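PDB 3LAO: enoyl-CoA hydratase/isomerase from Pseudomonas aeruginosa, which probably catalyses hydration of the steroid side-chain enoyl-CoA thioester (22E)-3-oxochola-4,22-dien-24-oyl-CoA to its 22-hydroxy product, acting as a homotrimer of the crotonase family. Local coordinates for residues W97-P102 / G120-L125; F87-G92 / P148-S153; W163-R168 / L182-L187; P107-V112 / E205-A210; K32-D37 / L62-E67. All blocks are in the same frame, centred on the assembly; numbering follows the deposited sequence. Where two conformers were deposited one is given.

Interaction 1: residues W97-P102 / G120-L125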
# COMPACT_ATOMS: atom_id res chain seq x y z
N TRP B 97 -18.49 -4.32 8.55
CA TRP B 97 -17.06 -4.35 8.68
C TRP B 97 -16.31 -5.10 7.59
O TRP B 97 -15.09 -5.12 7.58
CB TRP B 97 -16.70 -4.83 10.06
CG TRP B 97 -16.93 -3.66 11.00
CD1 TRP B 97 -16.03 -2.72 11.35
CD2 TRP B 97 -18.16 -3.29 11.62
NE1 TRP B 97 -16.60 -1.79 12.17
CE2 TRP B 97 -17.92 -2.11 12.35
CE3 TRP B 97 -19.45 -3.83 11.62
CZ2 TRP B 97 -18.91 -1.47 13.10
CZ3 TRP B 97 -20.43 -3.19 12.35
CH2 TRP B 97 -20.16 -2.02 13.08
N GLY B 98 -17.05 -5.70 6.67
CA GLY B 98 -16.48 -6.50 5.59
C GLY B 98 -15.51 -7.61 5.98
O GLY B 98 -14.58 -7.90 5.24
N VAL B 99 -15.72 -8.24 7.13
CA VAL B 99 -14.78 -9.26 7.57
C VAL B 99 -15.33 -10.66 7.33
O VAL B 99 -14.60 -11.58 6.97
CB VAL B 99 -14.37 -9.03 9.04
CG1 VAL B 99 -13.71 -10.24 9.63
CG2 VAL B 99 -13.44 -7.82 9.13
N VAL B 100 -16.64 -10.79 7.49
CA VAL B 100 -17.38 -12.03 7.32
C VAL B 100 -18.15 -12.12 5.98
O VAL B 100 -18.90 -11.20 5.62
CB VAL B 100 -18.40 -12.11 8.46
CG1 VAL B 100 -19.53 -13.09 8.14
CG2 VAL B 100 -17.70 -12.45 9.72
N GLN B 101 -18.03 -13.23 5.28
CA GLN B 101 -18.72 -13.40 4.01
C GLN B 101 -20.23 -13.39 4.22
O GLN B 101 -20.73 -13.83 5.27
CB GLN B 101 -18.24 -14.67 3.32
CG GLN B 101 -16.80 -14.59 2.85
CD GLN B 101 -16.54 -13.39 1.91
OE1 GLN B 101 -15.71 -12.51 2.20
NE2 GLN B 101 -17.26 -13.36 0.78
N PRO B 102 -20.99 -12.90 3.22
CA PRO B 102 -20.48 -12.39 1.95
C PRO B 102 -20.10 -10.91 2.01
O PRO B 102 -20.64 -10.13 2.78
CB PRO B 102 -21.69 -12.51 1.02
CG PRO B 102 -22.90 -12.38 1.98
CD PRO B 102 -22.45 -12.73 3.36
N GLY B 120 -15.82 2.55 14.59
CA GLY B 120 -16.21 3.48 13.55
C GLY B 120 -15.11 3.71 12.53
O GLY B 120 -15.37 3.81 11.33
N ILE B 121 -13.88 3.81 13.02
CA ILE B 121 -12.71 3.81 12.14
C ILE B 121 -12.77 2.67 11.13
O ILE B 121 -12.73 2.89 9.92
CB ILE B 121 -11.40 3.70 12.95
CG1 ILE B 121 -11.22 4.92 13.85
CG2 ILE B 121 -10.21 3.54 12.01
CD1 ILE B 121 -10.00 4.86 14.73
N GLU B 122 -12.88 1.44 11.64
CA GLU B 122 -12.85 0.26 10.79
C GLU B 122 -14.04 0.27 9.86
O GLU B 122 -13.97 -0.18 8.73
CB GLU B 122 -12.85 -1.02 11.63
CG GLU B 122 -11.67 -1.99 11.28
CD GLU B 122 -11.99 -2.91 10.05
OE1 GLU B 122 -11.68 -2.52 8.90
OE2 GLU B 122 -12.54 -4.03 10.25
N LEU B 123 -15.14 0.83 10.34
CA LEU B 123 -16.35 0.87 9.56
C LEU B 123 -16.08 1.82 8.40
O LEU B 123 -16.42 1.55 7.26
CB LEU B 123 -17.48 1.37 10.43
CG LEU B 123 -18.91 1.29 9.92
CD1 LEU B 123 -19.22 -0.13 9.47
CD2 LEU B 123 -19.83 1.75 11.04
N MSE B 124 -15.42 2.92 8.72
CA MSE B 124 -15.08 3.91 7.72
C MSE B 124 -14.11 3.40 6.66
O MSE B 124 -14.21 3.77 5.49
CB MSE B 124 -14.48 5.11 8.42
CG MSE B 124 -14.34 6.28 7.53
SE MSE B 124 -13.42 7.68 8.49
CE MSE B 124 -11.66 6.87 8.65
N LEU B 125 -13.16 2.54 7.04
CA LEU B 125 -12.15 2.07 6.09
C LEU B 125 -12.66 0.95 5.19
O LEU B 125 -11.97 0.49 4.31
CB LEU B 125 -10.90 1.57 6.80
CG LEU B 125 -10.16 2.59 7.66
CD1 LEU B 125 -9.12 1.88 8.55
CD2 LEU B 125 -9.53 3.62 6.74
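Trp-97 packs its indole against Leu-123 and Glu-122 on helix 119-125 of the crotonase fold, the helix whose start, in relatives, contributes a backbone N-H to the oxyanion hole. The two partners use different parts of the ring. Leu-123 comes over a face: its CD1 sits 3.8 Å from the centroid of the six-membered ring of Trp-97 and 14° off the normal, a CH-pi contact. Having CG of Leu-123 anti to the backbone N (chi1 -170°) helps bring CD1 over the ring, while CB of Leu-123 stays 3.7 Å from NE1 of Trp-97. Glu-122 instead meets the edge, its CB lying near the ring plane 3.6 Å from CD1 of Trp-97. Its carboxylate plane is turned 58° from the indole, and Val-99 CG2 approaches Glu-122 OE2 at 4.1 Å.

The polar ends are tied outside the two segments. Trp-97 NE1 is hydrogen-bonded to Ala-119 O, one residue before the helical segment, which probably helps fix the ring's rotation. Arg-156 joins both sides: its NH1 is salt-bridged to Glu-122 OE1 and also hydrogen-bonded to Trp-97 O.

Interaction 2: residues F87-G92 / P148-S153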
# COMPACT_ATOMS: atom_id res chain seq x y z
N PHE B 87 -19.56 -13.08 16.93
CA PHE B 87 -20.74 -12.41 16.40
C PHE B 87 -21.21 -12.89 15.04
O PHE B 87 -20.51 -12.75 14.03
CB PHE B 87 -20.60 -10.88 16.36
CG PHE B 87 -21.91 -10.19 16.12
CD1 PHE B 87 -22.83 -10.06 17.15
CD2 PHE B 87 -22.26 -9.72 14.86
CE1 PHE B 87 -24.06 -9.45 16.93
CE2 PHE B 87 -23.50 -9.09 14.63
CZ PHE B 87 -24.40 -8.96 15.66
N ARG B 88 -22.43 -13.44 15.04
CA ARG B 88 -23.13 -13.82 13.82
C ARG B 88 -24.09 -12.72 13.36
O ARG B 88 -24.80 -12.12 14.16
CB ARG B 88 -23.93 -15.10 14.03
CG ARG B 88 -23.21 -16.16 14.82
CD ARG B 88 -21.97 -16.60 14.10
NE ARG B 88 -20.97 -17.05 15.07
CZ ARG B 88 -20.65 -18.33 15.28
NH1 ARG B 88 -19.72 -18.63 16.19
NH2 ARG B 88 -21.24 -19.29 14.59
N TYR B 89 -24.11 -12.49 12.06
CA TYR B 89 -25.05 -11.60 11.41
C TYR B 89 -26.27 -12.38 10.94
O TYR B 89 -26.25 -13.58 10.79
CB TYR B 89 -24.37 -10.90 10.23
CG TYR B 89 -23.30 -9.95 10.69
CD1 TYR B 89 -21.97 -10.34 10.71
CD2 TYR B 89 -23.64 -8.68 11.18
CE1 TYR B 89 -21.00 -9.46 11.19
CE2 TYR B 89 -22.67 -7.80 11.65
CZ TYR B 89 -21.37 -8.19 11.65
OH TYR B 89 -20.42 -7.31 12.12
N PRO B 90 -27.36 -11.67 10.70
CA PRO B 90 -28.60 -12.32 10.32
C PRO B 90 -28.44 -12.89 8.93
O PRO B 90 -27.61 -12.30 8.22
CB PRO B 90 -29.57 -11.15 10.22
CG PRO B 90 -28.94 -10.04 11.01
CD PRO B 90 -27.49 -10.21 10.84
N ASP B 91 -29.23 -13.91 8.53
CA ASP B 91 -29.24 -14.39 7.15
C ASP B 91 -29.53 -13.24 6.19
O ASP B 91 -30.32 -12.36 6.47
CB ASP B 91 -30.24 -15.53 6.92
CG ASP B 91 -29.90 -16.75 7.71
OD1 ASP B 91 -29.01 -16.61 8.57
OD2 ASP B 91 -30.52 -17.83 7.50
N GLY B 92 -28.88 -13.22 5.05
CA GLY B 92 -29.11 -12.07 4.21
C GLY B 92 -28.82 -10.71 4.86
O GLY B 92 -29.36 -9.69 4.45
N PRO B 148 -10.55 -6.29 21.23
CA PRO B 148 -11.86 -5.82 20.76
C PRO B 148 -12.67 -6.92 20.05
O PRO B 148 -12.18 -7.50 19.07
CB PRO B 148 -11.48 -4.73 19.75
CG PRO B 148 -10.12 -5.16 19.22
CD PRO B 148 -9.49 -6.09 20.22
N PRO B 149 -13.91 -7.18 20.53
CA PRO B 149 -14.82 -8.26 20.07
C PRO B 149 -15.32 -8.13 18.62
O PRO B 149 -15.85 -9.09 18.05
CB PRO B 149 -16.01 -8.17 21.05
CG PRO B 149 -15.53 -7.35 22.21
CD PRO B 149 -14.52 -6.40 21.63
N LEU B 150 -15.16 -6.94 18.04
CA LEU B 150 -15.70 -6.63 16.72
C LEU B 150 -15.22 -5.22 16.32
O LEU B 150 -14.95 -4.38 17.19
CB LEU B 150 -17.25 -6.75 16.71
CG LEU B 150 -17.98 -6.84 15.36
CD1 LEU B 150 -19.32 -7.52 15.55
CD2 LEU B 150 -18.14 -5.46 14.65
N GLY B 151 -15.10 -4.97 15.03
CA GLY B 151 -14.53 -3.72 14.57
C GLY B 151 -13.11 -3.60 15.06
O GLY B 151 -12.52 -2.52 15.04
N GLY B 152 -12.55 -4.72 15.52
CA GLY B 152 -11.17 -4.78 15.95
C GLY B 152 -10.27 -4.28 14.84
O GLY B 152 -10.68 -4.18 13.68
N SER B 153 -9.02 -3.96 15.19
CA SER B 153 -8.07 -3.40 14.23
C SER B 153 -7.77 -4.31 13.03
O SER B 153 -7.75 -5.54 13.13
CB SER B 153 -6.76 -3.00 14.92
OG SER B 153 -5.77 -2.68 13.96
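One methyl branch of Leu-150 touches both Phe-87 and Tyr-89, so that a single leucine joins the loop 87-92 to the loop 148-153. In this crotonase fold the first loop lies between helix 75-78 and strand 108-112, the second between helices 142-145 and 156-161, and 55 residues of chain separate the two segments.

Apolar contact carries most of the junction. CD1 of Leu-150 is 3.7 Å from CB of Phe-87 and comes about equally near the root of its ring, approaching the ring obliquely. Both side chains have CG anti to the backbone N (chi1 -167° in Phe-87, -164° in Leu-150), which helps extend each from its own loop toward the other.

A second kind of contact sets a hydroxyl against methyl groups. Tyr-89 and Leu-150 point at each other from opposite directions, and OH of Tyr-89 lies 3.6 Å from CD1 and 3.9 Å from CD2 of Leu-150, meeting both branches of the leucine fork.

The aromatic rings also meet each other within the loop 87-92. CE2 of Phe-87 stands 3.3 Å above the ring plane of Tyr-89, offset toward its rim, so the phenylalanine presents an edge to the tyrosine face. Around this pair, Leu-41 and Ala-45 of helix 38-53 touch Phe-87 and Tyr-89 respectively, and Trp-97 touches both Tyr-89 and Leu-150.

With no hydrogen bond across the two segments, the contact rests on van der Waals packing and imposes no hydrogen-bond direction between the loops; even the tyrosine hydroxyl meets the leucine through its methyls.

Interaction 3: residues W163-R168 / L182-L187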
# COMPACT_ATOMS: atom_id res chain seq x y z
N TRP B 163 2.40 0.88 7.54
CA TRP B 163 2.58 0.16 8.78
C TRP B 163 2.85 1.07 9.99
O TRP B 163 2.06 1.13 10.92
CB TRP B 163 3.73 -0.83 8.65
CG TRP B 163 3.79 -1.67 9.86
CD1 TRP B 163 4.58 -1.50 10.94
CD2 TRP B 163 2.96 -2.80 10.15
NE1 TRP B 163 4.32 -2.47 11.88
CE2 TRP B 163 3.34 -3.29 11.40
CE3 TRP B 163 1.96 -3.47 9.43
CZ2 TRP B 163 2.74 -4.40 11.97
CZ3 TRP B 163 1.37 -4.57 10.00
CH2 TRP B 163 1.76 -5.03 11.26
N THR B 164 3.96 1.81 9.94
CA THR B 164 4.36 2.63 11.09
C THR B 164 3.33 3.67 11.59
O THR B 164 2.97 3.66 12.75
CB THR B 164 5.77 3.24 10.91
OG1 THR B 164 6.18 3.79 12.15
CG2 THR B 164 5.80 4.30 9.76
N ASP B 165 2.83 4.53 10.72
CA ASP B 165 1.82 5.49 11.13
C ASP B 165 0.57 4.81 11.66
O ASP B 165 -0.13 5.34 12.53
CB ASP B 165 1.47 6.46 10.01
CG ASP B 165 2.43 7.64 9.94
OD1 ASP B 165 3.36 7.73 10.79
OD2 ASP B 165 2.27 8.50 9.05
N ALA B 166 0.28 3.62 11.17
CA ALA B 166 -0.88 2.95 11.71
C ALA B 166 -0.55 2.38 13.10
O ALA B 166 -1.39 2.39 13.99
CB ALA B 166 -1.38 1.86 10.76
N MSE B 167 0.68 1.90 13.26
CA MSE B 167 1.09 1.37 14.55
C MSE B 167 1.13 2.48 15.61
O MSE B 167 0.69 2.27 16.73
CB MSE B 167 2.41 0.59 14.44
CG MSE B 167 2.28 -0.78 13.71
SE MSE B 167 0.67 -1.92 14.15
CE MSE B 167 -0.45 -1.43 12.60
N ARG B 168 1.58 3.67 15.24
CA ARG B 168 1.64 4.79 16.15
C ARG B 168 0.30 5.16 16.81
O ARG B 168 0.29 5.74 17.89
CB ARG B 168 2.25 5.99 15.43
CG ARG B 168 1.59 7.30 15.72
CD ARG B 168 2.49 8.15 16.56
NE ARG B 168 1.86 9.41 16.93
CZ ARG B 168 1.11 9.58 18.01
NH1 ARG B 168 0.87 8.57 18.82
NH2 ARG B 168 0.59 10.76 18.27
N LEU B 182 -6.82 12.42 7.05
CA LEU B 182 -6.61 12.71 5.64
C LEU B 182 -5.15 12.52 5.24
O LEU B 182 -4.85 11.97 4.17
CB LEU B 182 -7.03 14.14 5.32
CG LEU B 182 -6.95 14.61 3.86
CD1 LEU B 182 -7.98 13.87 2.97
CD2 LEU B 182 -7.14 16.13 3.76
N ARG B 183 -4.24 12.95 6.11
CA ARG B 183 -2.81 12.89 5.81
C ARG B 183 -2.37 11.44 5.66
O ARG B 183 -1.42 11.14 4.98
CB ARG B 183 -2.00 13.57 6.93
CG ARG B 183 -0.51 13.68 6.66
CD ARG B 183 0.34 14.04 7.92
NE ARG B 183 0.23 13.05 9.02
CZ ARG B 183 0.96 11.94 9.12
NH1 ARG B 183 1.85 11.66 8.18
NH2 ARG B 183 0.80 11.09 10.16
N MSE B 184 -3.07 10.55 6.34
CA MSE B 184 -2.75 9.15 6.34
C MSE B 184 -3.61 8.40 5.34
O MSE B 184 -3.55 7.17 5.28
CB MSE B 184 -3.00 8.55 7.75
CG MSE B 184 -2.06 9.04 8.85
SE MSE B 184 -2.24 8.06 10.59
CE MSE B 184 -4.10 8.55 11.01
N ARG B 185 -4.43 9.13 4.57
CA ARG B 185 -5.24 8.53 3.49
C ARG B 185 -6.38 7.63 3.97
O ARG B 185 -6.73 6.64 3.32
CB ARG B 185 -4.33 7.75 2.53
CG ARG B 185 -3.45 8.69 1.73
CD ARG B 185 -2.41 7.92 0.91
NE ARG B 185 -2.41 6.48 1.16
CZ ARG B 185 -1.71 5.60 0.43
NH1 ARG B 185 -0.96 6.03 -0.60
NH2 ARG B 185 -1.75 4.28 0.71
N LEU B 186 -6.95 7.95 5.12
CA LEU B 186 -8.12 7.23 5.59
C LEU B 186 -9.40 7.92 5.09
O LEU B 186 -10.46 7.33 5.04
CB LEU B 186 -8.12 7.10 7.11
CG LEU B 186 -6.82 6.66 7.81
CD1 LEU B 186 -6.97 6.80 9.29
CD2 LEU B 186 -6.43 5.24 7.49
N LEU B 187 -9.29 9.18 4.71
CA LEU B 187 -10.46 9.95 4.30
C LEU B 187 -10.22 10.32 2.90
O LEU B 187 -9.07 10.35 2.47
CB LEU B 187 -10.52 11.27 5.06
CG LEU B 187 -10.81 10.94 6.50
CD1 LEU B 187 -10.88 12.18 7.37
CD2 LEU B 187 -12.13 10.22 6.47
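Asp-165 and Arg-183 form a salt bridge between helix 163-170 and the last turn of helix 178-183, joining two helices of the crotonase fold near the trimer interface. A single carboxylate oxygen takes both terminal nitrogens: NH2 of Arg-183 donates to OD2 of Asp-165 at 3.2 Å, and NH1 of Arg-183 adds a weak bond of 3.3 Å to the same OD2. The carboxylate and guanidinium planes stand 81° apart. OD2 is met from above the carboxylate plane, 66° out of it, while the oxygen lies at the guanidinium edge. The bend of the arginine chain at chi3 (60°) helps swing this edge back toward the aspartate. NH2 of Arg-183 has a second acidic partner, Glu-180 on its own helix.

Next to the bridge lies Met-184, modelled as selenomethionine. Its SE packs 4.1 Å from CB of Asp-165 and 4.0 Å from the backbone O of Asp-165. Helix 178-183 ends in a Schellman motif just beyond, where Arg-185 takes positive phi and its N bonds back to Leu-182 O at 2.9 Å.

Farther out, helix 163-170 and the turn after helix 178-183 meet other subunits. Trp-163 NE1 is hydrogen-bonded to Asp-128 OD1 of the second subunit, and Arg-185 NH1 to Ala-160 O of the third.

Two acids thus share one exposed arginine, and the buried aspartate offers it an out-of-plane approach through one oxygen. That probably makes the bridge a modest electrostatic link, with the selenomethionine packing against the base of the aspartate.

Interaction 4: residues P107-V112 / E205-A210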
# COMPACT_ATOMS: atom_id res chain seq x y z
N PRO B 107 -20.91 -0.11 -4.39
CA PRO B 107 -20.09 0.93 -3.74
C PRO B 107 -20.66 1.46 -2.46
O PRO B 107 -21.85 1.52 -2.32
CB PRO B 107 -20.07 2.07 -4.79
CG PRO B 107 -20.29 1.37 -6.07
CD PRO B 107 -21.26 0.26 -5.77
N LEU B 108 -19.81 1.86 -1.53
CA LEU B 108 -20.29 2.48 -0.31
C LEU B 108 -19.52 3.76 -0.05
O LEU B 108 -18.30 3.79 -0.15
CB LEU B 108 -20.14 1.51 0.85
CG LEU B 108 -20.40 2.05 2.25
CD1 LEU B 108 -21.84 2.30 2.41
CD2 LEU B 108 -19.98 0.95 3.17
N VAL B 109 -20.24 4.82 0.27
CA VAL B 109 -19.65 6.09 0.58
C VAL B 109 -20.05 6.35 2.02
O VAL B 109 -21.17 6.04 2.41
CB VAL B 109 -20.24 7.20 -0.30
CG1 VAL B 109 -19.91 8.58 0.29
CG2 VAL B 109 -19.74 7.07 -1.72
N VAL B 110 -19.15 6.91 2.81
CA VAL B 110 -19.48 7.15 4.18
C VAL B 110 -19.18 8.59 4.61
O VAL B 110 -18.11 9.15 4.27
CB VAL B 110 -18.79 6.14 5.12
CG1 VAL B 110 -17.22 6.36 5.13
CG2 VAL B 110 -19.37 6.30 6.50
N ALA B 111 -20.11 9.17 5.36
CA ALA B 111 -19.94 10.50 5.98
C ALA B 111 -19.82 10.40 7.50
O ALA B 111 -20.69 9.82 8.14
CB ALA B 111 -21.13 11.40 5.59
N VAL B 112 -18.78 11.00 8.08
CA VAL B 112 -18.56 10.95 9.54
C VAL B 112 -18.32 12.32 10.18
O VAL B 112 -17.63 13.18 9.63
CB VAL B 112 -17.32 10.14 9.91
CG1 VAL B 112 -17.38 8.73 9.34
CG2 VAL B 112 -16.16 10.84 9.40
N GLU B 205 -23.66 10.41 -5.95
CA GLU B 205 -24.28 10.74 -7.24
C GLU B 205 -23.30 10.56 -8.41
O GLU B 205 -23.67 10.02 -9.47
CB GLU B 205 -24.91 12.14 -7.23
CG GLU B 205 -26.42 12.10 -6.87
CD GLU B 205 -26.83 13.19 -5.86
OE1 GLU B 205 -26.06 14.15 -5.63
OE2 GLU B 205 -27.95 13.08 -5.30
N ARG B 206 -22.05 10.94 -8.21
CA ARG B 206 -21.07 10.74 -9.26
C ARG B 206 -20.81 9.24 -9.62
O ARG B 206 -20.69 8.90 -10.79
CB ARG B 206 -19.78 11.49 -8.94
CG ARG B 206 -19.00 11.89 -10.18
CD ARG B 206 -19.39 13.28 -10.63
NE ARG B 206 -18.25 14.19 -10.73
CZ ARG B 206 -17.50 14.60 -9.71
NH1 ARG B 206 -17.72 14.17 -8.46
NH2 ARG B 206 -16.49 15.44 -9.93
N ILE B 207 -20.76 8.36 -8.61
CA ILE B 207 -20.54 6.93 -8.80
C ILE B 207 -21.81 6.36 -9.43
O ILE B 207 -21.77 5.44 -10.25
CB ILE B 207 -20.28 6.22 -7.44
CG1 ILE B 207 -18.90 6.58 -6.86
CG2 ILE B 207 -20.48 4.70 -7.50
CD1 ILE B 207 -18.72 6.12 -5.35
N ALA B 208 -22.96 6.89 -9.03
CA ALA B 208 -24.21 6.41 -9.62
C ALA B 208 -24.41 6.78 -11.11
O ALA B 208 -25.28 6.22 -11.75
CB ALA B 208 -25.44 6.85 -8.77
N ARG B 209 -23.62 7.70 -11.66
CA ARG B 209 -23.75 7.98 -13.08
C ARG B 209 -22.89 7.04 -13.91
O ARG B 209 -23.14 6.86 -15.11
CB ARG B 209 -23.52 9.46 -13.43
CG ARG B 209 -24.83 10.28 -13.37
CD ARG B 209 -24.99 11.25 -14.55
NE ARG B 209 -25.00 10.58 -15.84
CZ ARG B 209 -24.10 10.76 -16.80
NH1 ARG B 209 -23.10 11.62 -16.61
NH2 ARG B 209 -24.19 10.10 -17.95
N ALA B 210 -21.92 6.40 -13.26
CA ALA B 210 -21.12 5.39 -13.94
C ALA B 210 -21.99 4.18 -14.38
O ALA B 210 -23.08 3.97 -13.88
CB ALA B 210 -19.98 4.93 -13.03
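Ile-207 on helix 196-209 packs against Pro-107, just before strand 108-112, and Val-109, the second residue of that strand, in a contact made wholly of apolar side chains.

The isoleucine divides its two branches between the two partners. CG2 of Ile-207, anti to the backbone N, touches the proline ring, coming to 3.6 Å from CG and 3.8 Å from CB of Pro-107. The longer branch serves the other partner: with CG1 anti to the carbonyl carbon (chi1 -71°) and the chain extended beyond it, CD1 of Ile-207 arrives 3.9 Å from CG2 of Val-109. In both pairs the side chains lie alongside one another but run in opposite senses.

Backbone hydrogen bonding belongs to each element separately. In the segment 205-210, Ala-210 N bonds to Ile-207 O at 3.2 Å, closing the turn that follows the isoleucine. The strand uses its own backbone for the sheet: Val-109 pairs with Ala-60 and Leu-62, and Val-110 with Ile-129.

Strand 108-112 therefore lies between parallel strands 59-64 and 129-133 in the main sheet of the crotonase fold, with the C-terminal end of helix 196-209 against its beginning. Ile-207 also touches Ile-129 of the next strand, while Val-215 and Leu-219 of helix 212-222 touch Pro-107. Thr-172 of the third subunit packs against Ile-207.

Interaction 5: residues K32-D37 / L62-E67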
# COMPACT_ATOMS: atom_id res chain seq x y z
N LYS B 32 -27.38 7.46 22.49
CA LYS B 32 -26.20 6.85 23.09
C LYS B 32 -24.93 7.08 22.25
O LYS B 32 -24.02 6.26 22.25
CB LYS B 32 -26.41 5.36 23.35
CG LYS B 32 -27.82 4.94 23.73
CD LYS B 32 -28.27 5.51 25.05
CE LYS B 32 -27.48 4.91 26.19
NZ LYS B 32 -28.03 5.38 27.50
N ARG B 33 -24.88 8.19 21.53
CA ARG B 33 -23.71 8.44 20.67
C ARG B 33 -23.49 7.36 19.64
O ARG B 33 -22.35 7.12 19.18
CB ARG B 33 -22.46 8.65 21.51
CG ARG B 33 -22.63 9.80 22.47
CD ARG B 33 -21.38 10.59 22.55
NE ARG B 33 -21.64 12.02 22.55
CZ ARG B 33 -21.37 12.83 23.56
NH1 ARG B 33 -20.82 12.36 24.68
NH2 ARG B 33 -21.64 14.13 23.45
N ASN B 34 -24.58 6.71 19.26
CA ASN B 34 -24.52 5.64 18.29
C ASN B 34 -23.55 4.52 18.69
O ASN B 34 -22.92 3.89 17.81
CB ASN B 34 -24.17 6.19 16.90
CG ASN B 34 -25.34 6.95 16.27
OD1 ASN B 34 -25.16 7.97 15.58
ND2 ASN B 34 -26.56 6.45 16.52
N ALA B 35 -23.42 4.29 20.00
CA ALA B 35 -22.78 3.06 20.46
C ALA B 35 -23.54 1.84 19.89
O ALA B 35 -24.76 1.83 19.89
CB ALA B 35 -22.72 3.03 21.98
N PHE B 36 -22.84 0.83 19.36
CA PHE B 36 -23.52 -0.30 18.72
C PHE B 36 -23.89 -1.41 19.73
O PHE B 36 -23.01 -2.07 20.30
CB PHE B 36 -22.64 -0.96 17.65
CG PHE B 36 -22.53 -0.18 16.37
CD1 PHE B 36 -21.56 0.82 16.23
CD2 PHE B 36 -23.36 -0.49 15.27
CE1 PHE B 36 -21.42 1.53 15.02
CE2 PHE B 36 -23.22 0.20 14.07
CZ PHE B 36 -22.25 1.22 13.95
N ASP B 37 -25.19 -1.61 19.92
CA ASP B 37 -25.70 -2.80 20.60
C ASP B 37 -25.91 -3.90 19.59
O ASP B 37 -25.68 -3.70 18.39
CB ASP B 37 -27.00 -2.50 21.39
CG ASP B 37 -28.05 -1.70 20.59
OD1 ASP B 37 -27.81 -1.28 19.44
OD2 ASP B 37 -29.16 -1.51 21.15
N LEU B 62 -23.63 5.66 3.86
CA LEU B 62 -23.74 5.41 5.29
C LEU B 62 -23.41 6.69 6.04
O LEU B 62 -22.36 7.25 5.85
CB LEU B 62 -22.77 4.33 5.73
CG LEU B 62 -22.62 4.06 7.24
CD1 LEU B 62 -23.90 3.50 7.92
CD2 LEU B 62 -21.52 3.06 7.36
N PHE B 63 -24.32 7.13 6.90
CA PHE B 63 -24.11 8.31 7.74
C PHE B 63 -24.71 8.08 9.16
O PHE B 63 -25.28 7.01 9.47
CB PHE B 63 -24.73 9.54 7.05
CG PHE B 63 -26.23 9.56 7.09
CD1 PHE B 63 -26.97 8.73 6.26
CD2 PHE B 63 -26.89 10.36 8.01
CE1 PHE B 63 -28.40 8.73 6.30
CE2 PHE B 63 -28.32 10.36 8.09
CZ PHE B 63 -29.07 9.55 7.22
N ALA B 64 -24.56 9.08 10.02
CA ALA B 64 -25.04 8.99 11.40
C ALA B 64 -25.96 10.17 11.70
O ALA B 64 -25.64 11.32 11.37
CB ALA B 64 -23.87 8.94 12.41
N HIS B 65 -27.12 9.88 12.28
CA HIS B 65 -27.97 10.92 12.83
C HIS B 65 -27.28 11.44 14.08
O HIS B 65 -26.53 10.69 14.72
CB HIS B 65 -29.35 10.38 13.15
CG HIS B 65 -30.11 9.93 11.94
ND1 HIS B 65 -30.78 10.81 11.12
CD2 HIS B 65 -30.29 8.70 11.40
CE1 HIS B 65 -31.35 10.14 10.13
NE2 HIS B 65 -31.07 8.85 10.29
N GLY B 66 -27.49 12.71 14.40
CA GLY B 66 -26.94 13.26 15.63
C GLY B 66 -25.64 13.99 15.37
O GLY B 66 -25.38 14.39 14.24
N GLU B 67 -24.84 14.14 16.42
CA GLU B 67 -23.59 14.91 16.37
C GLU B 67 -22.39 13.98 16.33
O GLU B 67 -21.25 14.41 16.20
CB GLU B 67 -23.50 15.86 17.57
CG GLU B 67 -24.54 17.01 17.58
CD GLU B 67 -24.69 17.73 18.93
OE1 GLU B 67 -24.94 17.05 19.96
OE2 GLU B 67 -24.58 18.98 18.97
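Asn-34 and Ala-64 come nearest in the backbone, their CA atoms 7.7 Å apart, where a tight turn with left-handed helical angles at Arg-33 and Asn-34 (phi 59° and 56°), closed by a 3.1 Å bond from Ala-35 N to Lys-32 O, faces the end of strand 59-64 in the main sheet of the crotonase fold.

Asn-34 is the side chain that crosses between the segments. With CG anti to the carbonyl carbon (chi1 -72°), its amide reaches the place where the strand gives way to loop. The atom modelled as OD1 of Asn-34 is 3.6 Å from CB of Ala-64 and 3.2 Å from O of His-65, although the assignment of the amide's oxygen and nitrogen is doubtful. The His-65 ring is directed elsewhere: CE2 of Phe-63 sits 3.7 Å above its plane, and His-65 NE2 is hydrogen-bonded to Thr-15 OG1.

Gln-113 secures the loop after the strand, its NE2 bonding to both Ala-64 O and Gly-66 O. On the other segment the turn runs into helix 38-53 through an N-cap, Asp-37, whose OD1 accepts a hydrogen bond from the backbone N of Met-40.

How the interactions relate
Compared side by side, the five contacts show that burial alone does not set the chemistry. Interactions 1, 3, 4 and 5 are buried, whereas interaction 2 lies at the surface and is nonetheless held by aliphatic and aromatic contact. Interactions 1 and 2 adjoin: Trp-97 CE3 is 3.7 Å from Leu-150 CD2. Interactions 4 and 5 rest on neighbouring strands of one sheet, where Leu-62 N lies 2.9 Å from Val-109 O, yet the first is purely apolar and the second centres on an amide. Interaction 1 touches interaction 5 through Leu-123 and Phe-36. Interaction 3 has the only salt bridge across two segments. Interactions 3 and 4 both reach the third subunit, their centres about 23 Å apart.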